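Local coordinates for putative lipase/esterase (Lactobacillus plantarum WCFS1, PDB 3BXP), which is a putative carboxylesterase of the alpha/beta-hydrolase clan that probably hydrolyses carboxylic ester bonds, its natural substrate not being established, at residues L180-A183 against Q184-V187. Numbering follows the deposited sequence.
Sequences LWAA and QRLV
Gln184 folds its side chain back over the residues just before it, so that its amide lies against the methyl of Ala182, with OE1 3.4 Å from Ala182 CB and NE2 a little farther off. Two torsions bring it there: CG sits between the backbone N and the carbonyl carbon (chi1 75°), and the chain then bends at chi2 (-79°). Gln184 OE1 also lies 3.4 Å from Ala183 N, but at an angle too poor for a hydrogen bond. NE2 of Gln184 donates to Asp159 OD2, a hydrogen bond that ties the folded-back amide to a residue well before the turn in sequence. With an alanine at this position, Asp159 OD2 would probably lose this donor and a gap would open beside the Ala182 methyl. Arg185 reaches the same methyl with its aliphatic stem, CD lying 3.8 Å from Ala182 CB, while the guanidinium continues outward on the exposed side.

The backbone here makes a short 3-10 turn in the loop between helix 168-174 and strand 194-199 of the alpha/beta-hydrolase fold. Its i to i+3 bonds run from Arg185 N to Ala182 O (3.0 Å) and, somewhat straighter, from Leu186 N to Ala183 O (3.1 Å, 159° at the hydrogen). A third bond of this spacing, Val187 N to Gln184 O, is weak at 3.3 Å.

Leu180 and Leu186 meet by their methyls, CD2 of the first and CD1 of the second 4.1 Å apart, the two side chains crossing at a slant. Both leucines, together with Ala183, also touch helix 118-129, whereas Val187 packs on helix 208-219.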
ATOM      1  N   LEU B 180      10.696 -23.095   3.130  1.00 21.23           N
ATOM      2  CA  LEU B 180      10.668 -22.154   2.003  1.00 21.64           C
ATOM      3  C   LEU B 180       9.255 -21.909   1.575  1.00 22.49           C
ATOM      4  O   LEU B 180       9.030 -21.238   0.574  1.00 23.09           O
ATOM      5  CB  LEU B 180      11.468 -22.699   0.830  1.00 23.46           C
ATOM      6  CG  LEU B 180      12.950 -22.862   1.111  1.00 22.55           C
ATOM      7  CD1 LEU B 180      13.671 -23.595  -0.040  1.00 21.13           C
ATOM      8  CD2 LEU B 180      13.551 -21.523   1.461  1.00 26.89           C
ATOM      9  N   TRP B 181       8.281 -22.474   2.303  1.00 21.39           N
ATOM     10  CA  TRP B 181       6.876 -22.257   1.894  1.00 20.94           C
ATOM     11  C   TRP B 181       6.412 -20.817   2.021  1.00 20.80           C
ATOM     12  O   TRP B 181       5.739 -20.290   1.120  1.00 20.98           O
ATOM     13  CB  TRP B 181       5.938 -23.196   2.650  1.00 22.43           C
ATOM     14  CG  TRP B 181       6.024 -24.560   2.146  1.00 20.92           C
ATOM     15  CD1 TRP B 181       6.664 -24.992   1.019  1.00 22.92           C
ATOM     16  CD2 TRP B 181       5.455 -25.729   2.760  1.00 26.72           C
ATOM     17  NE1 TRP B 181       6.525 -26.376   0.893  1.00 23.41           N
ATOM     18  CE2 TRP B 181       5.778 -26.834   1.947  1.00 26.46           C
ATOM     19  CE3 TRP B 181       4.702 -25.938   3.926  1.00 29.83           C
ATOM     20  CZ2 TRP B 181       5.373 -28.128   2.260  1.00 29.53           C
ATOM     21  CZ3 TRP B 181       4.306 -27.225   4.233  1.00 31.44           C
ATOM     22  CH2 TRP B 181       4.641 -28.300   3.402  1.00 28.53           C
ATOM     23  N   ALA B 182       6.740 -20.222   3.157  1.00 20.01           N
ATOM     24  CA  ALA B 182       6.244 -18.914   3.581  1.00 20.98           C
ATOM     25  C   ALA B 182       7.371 -17.918   3.688  1.00 22.31           C
ATOM     26  O   ALA B 182       8.080 -17.843   4.702  1.00 21.72           O
ATOM     27  CB  ALA B 182       5.493 -19.038   4.902  1.00 21.49           C
ATOM     28  N   ALA B 183       7.554 -17.131   2.626  1.00 21.42           N
ATOM     29  CA  ALA B 183       8.655 -16.203   2.534  1.00 20.19           C
ATOM     30  C   ALA B 183       8.622 -15.130   3.618  1.00 19.67           C
ATOM     31  O   ALA B 183       9.623 -14.611   4.019  1.00 21.75           O
ATOM     32  CB  ALA B 183       8.701 -15.531   1.153  1.00 19.53           C
ATOM     33  N   GLN B 184       7.445 -14.766   4.089  1.00 20.77           N
ATOM     34  CA  GLN B 184       7.368 -13.724   5.103  1.00 18.97           C
ATOM     35  C   GLN B 184       8.004 -14.211   6.416  1.00 20.72           C
ATOM     36  O   GLN B 184       8.440 -13.421   7.261  1.00 20.74           O
ATOM     37  CB  GLN B 184       5.921 -13.298   5.307  1.00 19.94           C
ATOM     38  CG  GLN B 184       4.995 -14.229   6.074  1.00 19.89           C
ATOM     39  CD  GLN B 184       4.426 -15.423   5.287  1.00 19.76           C
ATOM     40  OE1 GLN B 184       4.921 -15.748   4.194  1.00 20.06           O
ATOM     41  NE2 GLN B 184       3.364 -16.058   5.823  1.00 17.53           N
ATOM     42  N   ARG B 185       8.014 -15.525   6.598  1.00 21.02           N
ATOM     43  CA  ARG B 185       8.558 -16.105   7.813  1.00 22.90           C
ATOM     44  C   ARG B 185      10.088 -16.058   7.848  1.00 22.78           C
ATOM     45  O   ARG B 185      10.711 -16.331   8.896  1.00 25.75           O
ATOM     46  CB  ARG B 185       8.080 -17.530   8.043  1.00 25.84           C
ATOM     47  CG  ARG B 185       6.597 -17.640   8.329  1.00 24.83           C
ATOM     48  CD  ARG B 185       6.235 -19.098   8.623  1.00 37.30           C
ATOM     49  NE  ARG B 185       4.817 -19.278   8.928  1.00 46.45           N
ATOM     50  CZ  ARG B 185       4.253 -18.849  10.045  1.00 48.38           C
ATOM     51  NH1 ARG B 185       4.994 -18.195  10.930  1.00 53.52           N
ATOM     52  NH2 ARG B 185       2.960 -19.050  10.273  1.00 44.85           N
ATOM     53  N   LEU B 186      10.693 -15.687   6.733  1.00 20.18           N
ATOM     54  CA  LEU B 186      12.151 -15.609   6.619  1.00 22.44           C
ATOM     55  C   LEU B 186      12.656 -14.162   6.686  1.00 25.35           C
ATOM     56  O   LEU B 186      13.859 -13.889   6.534  1.00 23.37           O
ATOM     57  CB  LEU B 186      12.630 -16.267   5.320  1.00 22.94           C
ATOM     58  CG  LEU B 186      12.174 -17.723   5.070  1.00 28.58           C
ATOM     59  CD1 LEU B 186      12.656 -18.294   3.738  1.00 27.14           C
ATOM     60  CD2 LEU B 186      12.624 -18.606   6.183  1.00 34.33           C
ATOM     61  N   VAL B 187      11.722 -13.232   6.897  1.00 25.65           N
ATOM     62  CA  VAL B 187      12.059 -11.811   7.023  1.00 22.74           C
ATOM     63  C   VAL B 187      12.784 -11.591   8.370  1.00 24.62           C
ATOM     64  O   VAL B 187      12.398 -12.163   9.393  1.00 21.31           O
ATOM     65  CB  VAL B 187      10.817 -10.891   6.929  1.00 22.68           C
ATOM     66  CG1 VAL B 187      11.169  -9.428   7.277  1.00 19.51           C
ATOM     67  CG2 VAL B 187      10.151 -11.027   5.512  1.00 22.74           C
TER